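Local atomic coordinates of iodotyrosine deiodinase (Thermotoga neapolitana, PDB entry 6TYK), a protein that catalyses the reductive dehalogenation of iodotyrosines and other halotyrosines with FMN as cofactor, releasing the halide and L-tyrosine. Residues L56-E68 with Y138-V150. Sequence-based numbering, arbitrary orientation.
Sequences LKGQIRRVCERSE and YTPPDFREVEKLV. With FMN (flavin mononucleotide), chain C; IYR (3-iodo-tyrosine), chain D.
Glu68 OE2 is gripped by two donors: Tyr138 OH, 2.6 Å away, gives its proton to the anti lone pair of OE2, and the amino nitrogen N of the bound 3-iodo-tyrosine donates to OE2 at 2.8 Å. The glutamate chain bends at the CB-CG bond (chi2 -67°), which carries the carboxylate off the helix to meet the phenol, their planes 43° apart. Cys64 SG lies at the edge of the Tyr138 ring, 3.8 Å from CE2, and also touches Val146 CG2 and Pro140 CB. Beyond it, helix segment 56-68 and helix 143-149 run nearly antiparallel (166°); Leu149 CD1 reaches Ile60 CG1 (4.0 Å) and Val63 CG2, while one water joins Gln59 OE1 to Leu149 O and another Val63 O to Glu145 OE1. Next to Tyr138, Thr139 N donates to flavin O4 at 3.1 Å. A phenylalanine at Tyr138 would probably leave Glu68 OE2 without the phenol donor and the carboxylate freer to turn away from the substrate. Tyr72 and Lys92 of the same chain, and Met41 N of the second subunit, also bond the substrate. Tyr138, itself lining the substrate pocket, thus probably orients a carboxylate whose negative charge probably balances the positive charge of the substrate ammonium beside the flavin.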
ATOM      1  N   LEU A  56      -9.424  25.556  -8.917  1.00 16.47           N
ATOM      2  CA  LEU A  56      -9.249  24.166  -9.316  1.00 15.56           C
ATOM      3  C   LEU A  56      -9.793  23.206  -8.257  1.00 14.82           C
ATOM      4  O   LEU A  56     -10.433  22.215  -8.594  1.00 14.53           O
ATOM      5  CB  LEU A  56      -7.781  23.876  -9.615  1.00 15.77           C
ATOM      6  CG  LEU A  56      -7.453  22.449 -10.025  1.00 15.95           C
ATOM      7  CD1 LEU A  56      -8.260  22.044 -11.242  1.00 17.35           C
ATOM      8  CD2 LEU A  56      -5.959  22.378 -10.319  1.00 16.73           C
ATOM      9  N   LYS A  57      -9.548  23.501  -6.983  1.00 13.26           N
ATOM     10  CA  LYS A  57     -10.110  22.675  -5.918  1.00 13.51           C
ATOM     11  C   LYS A  57     -11.617  22.664  -6.026  1.00 14.66           C
ATOM     12  O   LYS A  57     -12.245  21.634  -5.831  1.00 13.96           O
ATOM     13  CB  LYS A  57      -9.696  23.172  -4.521  1.00 13.97           C
ATOM     14  CG  LYS A  57      -8.215  22.990  -4.224  1.00 17.04           C
ATOM     15  CD  LYS A  57      -7.875  23.140  -2.748  1.00 21.56           C
ATOM     16  CE  LYS A  57      -8.681  24.210  -2.071  1.00 22.75           C
ATOM     17  NZ  LYS A  57      -8.153  24.504  -0.713  1.00 18.73           N
ATOM     18  N   GLY A  58     -12.194  23.817  -6.349  1.00 13.82           N
ATOM     19  CA  GLY A  58     -13.631  23.916  -6.487  1.00 14.69           C
ATOM     20  C   GLY A  58     -14.148  23.056  -7.624  1.00 14.38           C
ATOM     21  O   GLY A  58     -15.180  22.391  -7.489  1.00 15.73           O
ATOM     22  N   GLN A  59     -13.441  23.067  -8.749  1.00 14.72           N
ATOM     23  CA  GLN A  59     -13.827  22.238  -9.886  1.00 16.11           C
ATOM     24  C   GLN A  59     -13.756  20.765  -9.518  1.00 13.78           C
ATOM     25  O   GLN A  59     -14.667  19.992  -9.824  1.00 14.48           O
ATOM     26  CB  GLN A  59     -12.940  22.524 -11.096  1.00 18.06           C
ATOM     27  CG  GLN A  59     -13.095  23.920 -11.673  1.00 19.82           C
ATOM     28  CD  GLN A  59     -12.065  24.208 -12.747  1.00 23.33           C
ATOM     29  OE1 GLN A  59     -10.874  23.962 -12.566  1.00 26.53           O
ATOM     30  NE2 GLN A  59     -12.522  24.729 -13.877  1.00 27.93           N
ATOM     31  N   ILE A  60     -12.677  20.377  -8.845  1.00 13.26           N
ATOM     32  CA  ILE A  60     -12.513  18.996  -8.423  1.00 12.83           C
ATOM     33  C   ILE A  60     -13.623  18.620  -7.453  1.00 12.10           C
ATOM     34  O   ILE A  60     -14.243  17.570  -7.592  1.00 13.04           O
ATOM     35  CB  ILE A  60     -11.128  18.765  -7.795  1.00 13.34           C
ATOM     36  CG1 ILE A  60     -10.057  18.860  -8.889  1.00 14.75           C
ATOM     37  CG2 ILE A  60     -11.063  17.401  -7.110  1.00 13.94           C
ATOM     38  CD1 ILE A  60      -8.638  18.832  -8.376  1.00 15.80           C
ATOM     39  N   ARG A  61     -13.897  19.496  -6.495  1.00 13.40           N
ATOM     40  CA  ARG A  61     -14.950  19.236  -5.524  1.00 12.91           C
ATOM     41  C   ARG A  61     -16.283  19.027  -6.205  1.00 13.22           C
ATOM     42  O   ARG A  61     -16.987  18.072  -5.906  1.00 14.20           O
ATOM     43  CB  ARG A  61     -15.083  20.385  -4.531  1.00 13.96           C
ATOM     44  CG  ARG A  61     -16.204  20.171  -3.523  1.00 15.69           C
ATOM     45  CD  ARG A  61     -16.110  21.171  -2.391  1.00 19.31           C
ATOM     46  NE  ARG A  61     -16.024  22.539  -2.889  1.00 23.62           N
ATOM     47  CZ  ARG A  61     -17.062  23.234  -3.330  1.00 27.03           C
ATOM     48  NH1 ARG A  61     -18.270  22.684  -3.337  1.00 29.15           N
ATOM     49  NH2 ARG A  61     -16.888  24.475  -3.762  1.00 28.39           N
ATOM     50  N   ARG A  62     -16.652  19.931  -7.106  1.00 12.06           N
ATOM     51  CA  ARG A  62     -17.966  19.836  -7.724  1.00 13.80           C
ATOM     52  C   ARG A  62     -18.117  18.609  -8.619  1.00 12.24           C
ATOM     53  O   ARG A  62     -19.175  17.978  -8.629  1.00 13.52           O
ATOM     54  CB  ARG A  62     -18.318  21.134  -8.454  1.00 14.01           C
ATOM     55  CG  ARG A  62     -18.513  22.289  -7.483  1.00 14.72           C
ATOM     56  CD  ARG A  62     -18.996  23.549  -8.174  1.00 15.47           C
ATOM     57  NE  ARG A  62     -17.948  24.096  -9.019  1.00 17.84           N
ATOM     58  CZ  ARG A  62     -17.035  24.979  -8.620  1.00 18.10           C
ATOM     59  NH1 ARG A  62     -17.049  25.461  -7.381  1.00 18.14           N
ATOM     60  NH2 ARG A  62     -16.110  25.388  -9.471  1.00 18.30           N
ATOM     61  N   VAL A  63     -17.061  18.262  -9.353  1.00 13.67           N
ATOM     62  CA  VAL A  63     -17.098  17.061 -10.182  1.00 15.08           C
ATOM     63  C   VAL A  63     -17.235  15.816  -9.299  1.00 15.27           C
ATOM     64  O   VAL A  63     -18.022  14.907  -9.586  1.00 17.80           O
ATOM     65  CB  VAL A  63     -15.866  16.974 -11.092  1.00 18.07           C
ATOM     66  CG1 VAL A  63     -15.740  15.590 -11.691  1.00 23.91           C
ATOM     67  CG2 VAL A  63     -15.966  18.032 -12.174  1.00 19.52           C
ATOM     68  N   CYS A  64     -16.480  15.785  -8.207  1.00 14.70           N
ATOM     69  CA  CYS A  64     -16.574  14.668  -7.283  1.00 15.42           C
ATOM     70  C   CYS A  64     -17.944  14.600  -6.629  1.00 14.98           C
ATOM     71  O   CYS A  64     -18.527  13.530  -6.535  1.00 15.96           O
ATOM     72  CB  CYS A  64     -15.465  14.737  -6.230  1.00 14.05           C
ATOM     73  SG  CYS A  64     -13.856  14.367  -6.935  1.00 15.76           S
ATOM     74  N   GLU A  65     -18.462  15.741  -6.194  1.00 14.48           N
ATOM     75  CA  GLU A  65     -19.766  15.770  -5.530  1.00 14.89           C
ATOM     76  C   GLU A  65     -20.884  15.289  -6.443  1.00 14.99           C
ATOM     77  O   GLU A  65     -21.784  14.566  -6.006  1.00 15.99           O
ATOM     78  CB  GLU A  65     -20.079  17.170  -5.001  1.00 16.54           C
ATOM     79  CG  GLU A  65     -19.366  17.462  -3.700  1.00 17.51           C
ATOM     80  CD  GLU A  65     -19.676  18.828  -3.148  1.00 19.61           C
ATOM     81  OE1 GLU A  65     -20.314  19.632  -3.860  1.00 21.74           O
ATOM     82  OE2 GLU A  65     -19.271  19.103  -1.998  1.00 20.04           O
ATOM     83  N   ARG A  66     -20.824  15.683  -7.712  1.00 17.00           N
ATOM     84  CA  ARG A  66     -21.832  15.246  -8.673  1.00 19.89           C
ATOM     85  C   ARG A  66     -21.810  13.724  -8.791  1.00 18.55           C
ATOM     86  O   ARG A  66     -22.850  13.055  -8.761  1.00 18.35           O
ATOM     87  CB  ARG A  66     -21.579  15.887 -10.037  1.00 24.37           C
ATOM     88  CG  ARG A  66     -22.418  15.304 -11.162  1.00 29.99           C
ATOM     89  CD  ARG A  66     -23.898  15.560 -10.950  1.00 33.92           C
ATOM     90  NE  ARG A  66     -24.553  14.500 -10.185  1.00 37.02           N
ATOM     91  CZ  ARG A  66     -25.861  14.444  -9.948  1.00 39.10           C
ATOM     92  NH1 ARG A  66     -26.667  15.390 -10.417  1.00 40.06           N
ATOM     93  NH2 ARG A  66     -26.365  13.440  -9.241  1.00 39.78           N
ATOM     94  N   SER A  67     -20.603  13.188  -8.917  1.00 18.35           N
ATOM     95  CA  SER A  67     -20.403  11.755  -9.033  1.00 19.37           C
ATOM     96  C   SER A  67     -20.884  11.047  -7.766  1.00 17.41           C
ATOM     97  O   SER A  67     -21.549  10.012  -7.839  1.00 18.22           O
ATOM     98  CB  SER A  67     -18.918  11.462  -9.287  1.00 23.53           C
ATOM     99  OG  SER A  67     -18.657  10.079  -9.434  1.00 28.95           O
ATOM    100  N   GLU A  68     -20.549  11.611  -6.608  1.00 17.03           N
ATOM    101  CA  GLU A  68     -20.983  11.045  -5.332  1.00 15.77           C
ATOM    102  C   GLU A  68     -22.495  11.090  -5.197  1.00 17.60           C
ATOM    103  O   GLU A  68     -23.104  10.150  -4.695  1.00 17.21           O
ATOM    104  CB  GLU A  68     -20.342  11.783  -4.151  1.00 17.56           C
ATOM    105  CG  GLU A  68     -18.829  11.636  -4.035  1.00 16.02           C
ATOM    106  CD  GLU A  68     -18.381  10.229  -3.697  1.00 17.87           C
ATOM    107  OE1 GLU A  68     -19.224   9.298  -3.694  1.00 19.10           O
ATOM    108  OE2 GLU A  68     -17.174  10.066  -3.428  1.00 16.77           O
ATOM    109  N   TYR A 138      -9.305   9.627  -0.474  1.00 11.54           N
ATOM    110  CA  TYR A 138     -10.596   9.859  -1.080  1.00 11.97           C
ATOM    111  C   TYR A 138     -10.639   9.264  -2.479  1.00 10.33           C
ATOM    112  O   TYR A 138      -9.772   9.534  -3.315  1.00 10.67           O
ATOM    113  CB  TYR A 138     -10.916  11.352  -1.090  1.00 12.44           C
ATOM    114  CG  TYR A 138     -12.204  11.619  -1.803  1.00 11.67           C
ATOM    115  CD1 TYR A 138     -13.377  11.021  -1.372  1.00 12.82           C
ATOM    116  CD2 TYR A 138     -12.245  12.412  -2.941  1.00 12.72           C
ATOM    117  CE1 TYR A 138     -14.560  11.224  -2.034  1.00 12.77           C
ATOM    118  CE2 TYR A 138     -13.428  12.630  -3.612  1.00 13.77           C
ATOM    119  CZ  TYR A 138     -14.580  12.032  -3.154  1.00 13.12           C
ATOM    120  OH  TYR A 138     -15.765  12.228  -3.820  1.00 16.62           O
ATOM    121  N   THR A 139     -11.626   8.409  -2.708  1.00 11.75           N
ATOM    122  CA  THR A 139     -11.756   7.699  -3.969  1.00 13.64           C
ATOM    123  C   THR A 139     -13.157   7.921  -4.531  1.00 15.26           C
ATOM    124  O   THR A 139     -14.088   7.176  -4.214  1.00 18.39           O
ATOM    125  CB  THR A 139     -11.485   6.196  -3.793  1.00 14.59           C
ATOM    126  OG1 THR A 139     -12.358   5.673  -2.790  1.00 14.63           O
ATOM    127  CG2 THR A 139     -10.046   5.957  -3.355  1.00 15.26           C
ATOM    128  N   PRO A 140     -13.317   8.964  -5.359  1.00 15.55           N
ATOM    129  CA  PRO A 140     -14.628   9.264  -5.951  1.00 17.20           C
ATOM    130  C   PRO A 140     -15.030   8.178  -6.938  1.00 19.17           C
ATOM    131  O   PRO A 140     -14.182   7.401  -7.367  1.00 20.28           O
ATOM    132  CB  PRO A 140     -14.384  10.585  -6.685  1.00 17.40           C
ATOM    133  CG  PRO A 140     -12.919  10.546  -7.037  1.00 16.28           C
ATOM    134  CD  PRO A 140     -12.256   9.855  -5.862  1.00 15.96           C
ATOM    135  N   PRO A 141     -16.314   8.125  -7.300  1.00 20.44           N
ATOM    136  CA  PRO A 141     -16.795   7.069  -8.195  1.00 25.86           C
ATOM    137  C   PRO A 141     -16.156   7.106  -9.579  1.00 31.64           C
ATOM    138  O   PRO A 141     -15.925   6.044 -10.158  1.00 34.64           O
ATOM    139  CB  PRO A 141     -18.301   7.345  -8.290  1.00 27.19           C
ATOM    140  CG  PRO A 141     -18.627   8.117  -7.055  1.00 24.81           C
ATOM    141  CD  PRO A 141     -17.415   8.970  -6.804  1.00 22.28           C
ATOM    142  N   ASP A 142     -15.883   8.295 -10.109  1.00 32.46           N
ATOM    143  CA  ASP A 142     -15.234   8.385 -11.413  1.00 36.34           C
ATOM    144  C   ASP A 142     -13.997   9.274 -11.400  1.00 35.02           C
ATOM    145  O   ASP A 142     -14.082  10.497 -11.290  1.00 37.52           O
ATOM    146  CB  ASP A 142     -16.200   8.847 -12.505  1.00 40.63           C
ATOM    147  CG  ASP A 142     -15.609   8.697 -13.901  1.00 44.93           C
ATOM    148  OD1 ASP A 142     -14.877   7.709 -14.135  1.00 45.85           O
ATOM    149  OD2 ASP A 142     -15.863   9.567 -14.760  1.00 47.03           O
ATOM    150  N   PHE A 143     -12.847   8.637 -11.541  1.00 28.47           N
ATOM    151  CA  PHE A 143     -11.581   9.347 -11.578  1.00 25.72           C
ATOM    152  C   PHE A 143     -11.336  10.040 -12.911  1.00 24.92           C
ATOM    153  O   PHE A 143     -10.532  10.967 -12.985  1.00 22.51           O
ATOM    154  CB  PHE A 143     -10.434   8.379 -11.319  1.00 28.10           C
ATOM    155  CG  PHE A 143     -10.277   7.985  -9.882  1.00 27.26           C
ATOM    156  CD1 PHE A 143      -9.522   8.759  -9.019  1.00 28.07           C
ATOM    157  CD2 PHE A 143     -10.875   6.836  -9.395  1.00 32.31           C
ATOM    158  CE1 PHE A 143      -9.361   8.398  -7.690  1.00 27.28           C
ATOM    159  CE2 PHE A 143     -10.717   6.471  -8.071  1.00 32.25           C
ATOM    160  CZ  PHE A 143      -9.950   7.255  -7.220  1.00 29.14           C
ATOM    161  N   ARG A 144     -12.007   9.585 -13.966  1.00 24.57           N
ATOM    162  CA  ARG A 144     -11.687  10.077 -15.307  1.00 26.71           C
ATOM    163  C   ARG A 144     -11.936  11.573 -15.457  1.00 23.63           C
ATOM    164  O   ARG A 144     -11.158  12.276 -16.098  1.00 22.93           O
ATOM    165  CB  ARG A 144     -12.426   9.280 -16.387  1.00 33.46           C
ATOM    166  CG  ARG A 144     -11.927   7.849 -16.506  1.00 41.61           C
ATOM    167  CD  ARG A 144     -12.700   7.043 -17.536  1.00 49.25           C
ATOM    168  NE  ARG A 144     -12.210   5.667 -17.600  1.00 55.72           N
ATOM    169  CZ  ARG A 144     -12.666   4.744 -18.441  1.00 60.00           C
ATOM    170  NH1 ARG A 144     -13.631   5.044 -19.301  1.00 61.40           N
ATOM    171  NH2 ARG A 144     -12.156   3.519 -18.422  1.00 61.06           N
ATOM    172  N   GLU A 145     -13.012  12.059 -14.849  1.00 25.08           N
ATOM    173  CA  GLU A 145     -13.345  13.475 -14.934  1.00 26.12           C
ATOM    174  C   GLU A 145     -12.338  14.335 -14.176  1.00 23.31           C
ATOM    175  O   GLU A 145     -11.970  15.414 -14.627  1.00 24.06           O
ATOM    176  CB  GLU A 145     -14.778  13.724 -14.449  1.00 30.43           C
ATOM    177  CG  GLU A 145     -15.829  13.079 -15.343  1.00 35.18           C
ATOM    178  CD  GLU A 145     -17.225  13.095 -14.740  1.00 42.77           C
ATOM    179  OE1 GLU A 145     -17.342  13.053 -13.496  1.00 44.53           O
ATOM    180  OE2 GLU A 145     -18.205  13.149 -15.514  1.00 46.16           O
ATOM    181  N   VAL A 146     -11.875  13.846 -13.032  1.00 20.78           N
ATOM    182  CA  VAL A 146     -10.873  14.571 -12.267  1.00 18.70           C
ATOM    183  C   VAL A 146      -9.550  14.559 -13.021  1.00 17.12           C
ATOM    184  O   VAL A 146      -8.857  15.573 -13.090  1.00 16.10           O
ATOM    185  CB  VAL A 146     -10.713  13.991 -10.846  1.00 17.24           C
ATOM    186  CG1 VAL A 146      -9.589  14.699 -10.115  1.00 18.85           C
ATOM    187  CG2 VAL A 146     -12.027  14.120 -10.079  1.00 17.87           C
ATOM    188  N   GLU A 147      -9.216  13.416 -13.613  1.00 16.26           N
ATOM    189  CA  GLU A 147      -8.000  13.310 -14.415  1.00 16.42           C
ATOM    190  C   GLU A 147      -7.964  14.358 -15.514  1.00 15.69           C
ATOM    191  O   GLU A 147      -6.925  14.966 -15.765  1.00 16.41           O
ATOM    192  CB  GLU A 147      -7.878  11.921 -15.036  1.00 17.49           C
ATOM    193  CG  GLU A 147      -7.415  10.847 -14.069  1.00 18.59           C
ATOM    194  CD  GLU A 147      -7.229   9.513 -14.757  1.00 24.32           C
ATOM    195  OE1 GLU A 147      -7.615   9.388 -15.933  1.00 31.64           O
ATOM    196  OE2 GLU A 147      -6.699   8.582 -14.135  1.00 21.72           O
ATOM    197  N   LYS A 148      -9.103  14.567 -16.166  1.00 16.81           N
ATOM    198  CA  LYS A 148      -9.166  15.515 -17.271  1.00 19.54           C
ATOM    199  C   LYS A 148      -8.985  16.942 -16.767  1.00 20.18           C
ATOM    200  O   LYS A 148      -8.352  17.767 -17.431  1.00 20.92           O
ATOM    201  CB  LYS A 148     -10.487  15.373 -18.037  1.00 22.45           C
ATOM    202  CG  LYS A 148     -10.626  16.309 -19.229  1.00 31.10           C
ATOM    203  CD  LYS A 148     -12.012  16.207 -19.833  1.00 37.20           C
ATOM    204  CE  LYS A 148     -12.224  17.247 -20.922  1.00 41.77           C
ATOM    205  NZ  LYS A 148     -13.655  17.340 -21.314  1.00 45.20           N
ATOM    206  N   LEU A 149      -9.538  17.228 -15.590  1.00 20.11           N
ATOM    207  CA  LEU A 149      -9.437  18.562 -15.005  1.00 19.62           C
ATOM    208  C   LEU A 149      -7.996  18.995 -14.814  1.00 19.05           C
ATOM    209  O   LEU A 149      -7.681  20.178 -14.912  1.00 21.17           O
ATOM    210  CB  LEU A 149     -10.156  18.629 -13.656  1.00 19.44           C
ATOM    211  CG  LEU A 149     -11.671  18.732 -13.672  1.00 22.44           C
ATOM    212  CD1 LEU A 149     -12.172  18.763 -12.236  1.00 22.49           C
ATOM    213  CD2 LEU A 149     -12.088  19.984 -14.420  1.00 24.37           C
ATOM    214  N   VAL A 150      -7.123  18.037 -14.529  1.00 17.13           N
ATOM    215  CA  VAL A 150      -5.729  18.365 -14.244  1.00 16.92           C
ATOM    216  C   VAL A 150      -4.797  17.988 -15.399  1.00 16.49           C
ATOM    217  O   VAL A 150      -3.576  17.968 -15.246  1.00 16.94           O
ATOM    218  CB  VAL A 150      -5.242  17.769 -12.891  1.00 17.80           C
ATOM    219  CG1 VAL A 150      -6.085  18.312 -11.734  1.00 18.25           C
ATOM    220  CG2 VAL A 150      -5.280  16.249 -12.916  1.00 17.40           C
TER
HETATM  221  N1  FMN C 301     -13.112   7.689   3.062  1.00 11.67           N
HETATM  222  C2  FMN C 301     -14.050   8.504   2.494  1.00 12.49           C
HETATM  223  O2  FMN C 301     -14.653   9.301   3.192  1.00 13.99           O
HETATM  224  N3  FMN C 301     -14.313   8.443   1.150  1.00 12.73           N
HETATM  225  C4  FMN C 301     -13.658   7.552   0.346  1.00 12.53           C
HETATM  226  O4  FMN C 301     -13.921   7.519  -0.862  1.00 13.36           O
HETATM  227  C4A FMN C 301     -12.691   6.721   0.919  1.00 10.92           C
HETATM  228  N5  FMN C 301     -11.993   5.829   0.135  1.00 12.83           N
HETATM  229  C5A FMN C 301     -11.021   5.025   0.705  1.00 12.28           C
HETATM  230  C6  FMN C 301     -10.312   4.144  -0.100  1.00 11.62           C
HETATM  231  C7  FMN C 301      -9.319   3.333   0.427  1.00 11.06           C
HETATM  232  C7M FMN C 301      -8.578   2.399  -0.495  1.00 12.29           C
HETATM  233  C8  FMN C 301      -9.038   3.403   1.784  1.00 11.65           C
HETATM  234  C8M FMN C 301      -7.968   2.534   2.390  1.00 14.36           C
HETATM  235  C9  FMN C 301      -9.749   4.285   2.592  1.00 11.37           C
HETATM  236  C9A FMN C 301     -10.744   5.104   2.063  1.00 11.13           C
HETATM  237  N10 FMN C 301     -11.476   5.982   2.861  1.00 10.37           N
HETATM  238  C10 FMN C 301     -12.409   6.811   2.278  1.00 10.76           C
HETATM  239  C1' FMN C 301     -11.214   6.090   4.337  1.00 10.17           C
HETATM  240  C2' FMN C 301     -11.861   4.897   5.076  1.00 10.95           C
HETATM  241  O2' FMN C 301     -13.272   5.052   5.189  1.00 11.73           O
HETATM  242  C3' FMN C 301     -11.201   4.745   6.450  1.00 10.82           C
HETATM  243  O3' FMN C 301      -9.848   4.386   6.239  1.00 11.14           O
HETATM  244  C4' FMN C 301     -11.878   3.711   7.349  1.00 11.28           C
HETATM  245  O4' FMN C 301     -13.190   4.148   7.675  1.00 12.04           O
HETATM  246  C5' FMN C 301     -11.087   3.504   8.631  1.00 10.63           C
HETATM  247  O5' FMN C 301     -10.906   4.753   9.263  1.00 11.13           O
HETATM  248  P   FMN C 301     -10.121   4.867  10.660  1.00 11.89           P
HETATM  249  O1P FMN C 301     -10.281   6.331  11.059  1.00 12.26           O
HETATM  250  O2P FMN C 301      -8.666   4.566  10.428  1.00 13.77           O
HETATM  251  O3P FMN C 301     -10.804   3.945  11.652  1.00 11.51           O
HETATM  252  N   IYR D 302     -16.513   7.775  -1.873  1.00 14.81           N
HETATM  253  CA  IYR D 302     -17.733   7.834  -1.110  1.00 14.93           C
HETATM  254  CB  IYR D 302     -18.135   6.554  -0.358  1.00 14.20           C
HETATM  255  CC  IYR D 302     -17.086   5.942   0.504  1.00 13.58           C
HETATM  256  CD  IYR D 302     -16.365   4.849   0.024  1.00 13.17           C
HETATM  257  CE  IYR D 302     -15.390   4.210   0.791  1.00 13.78           C
HETATM  258  IE  IYR D 302     -14.378   2.663  -0.013  1.00 20.46           I
HETATM  259  CF  IYR D 302     -15.147   4.674   2.087  1.00 12.10           C
HETATM  260  OF  IYR D 302     -14.217   4.107   2.910  1.00 12.57           O
HETATM  261  CG  IYR D 302     -15.855   5.780   2.591  1.00 13.34           C
HETATM  262  CH  IYR D 302     -16.826   6.395   1.808  1.00 13.24           C
HETATM  263  C   IYR D 302     -17.714   8.955  -0.086  1.00 16.02           C
HETATM  264  O   IYR D 302     -18.642   9.369   0.609  1.00 17.41           O
HETATM  265  OXT IYR D 302     -16.510   9.560   0.056  1.00 14.99           O
HETATM  266  O   HOH W   1      -9.310  22.600 -14.674  1.00 35.56           O
HETATM  267  O   HOH W   2     -19.184  14.358 -12.078  1.00 32.00           O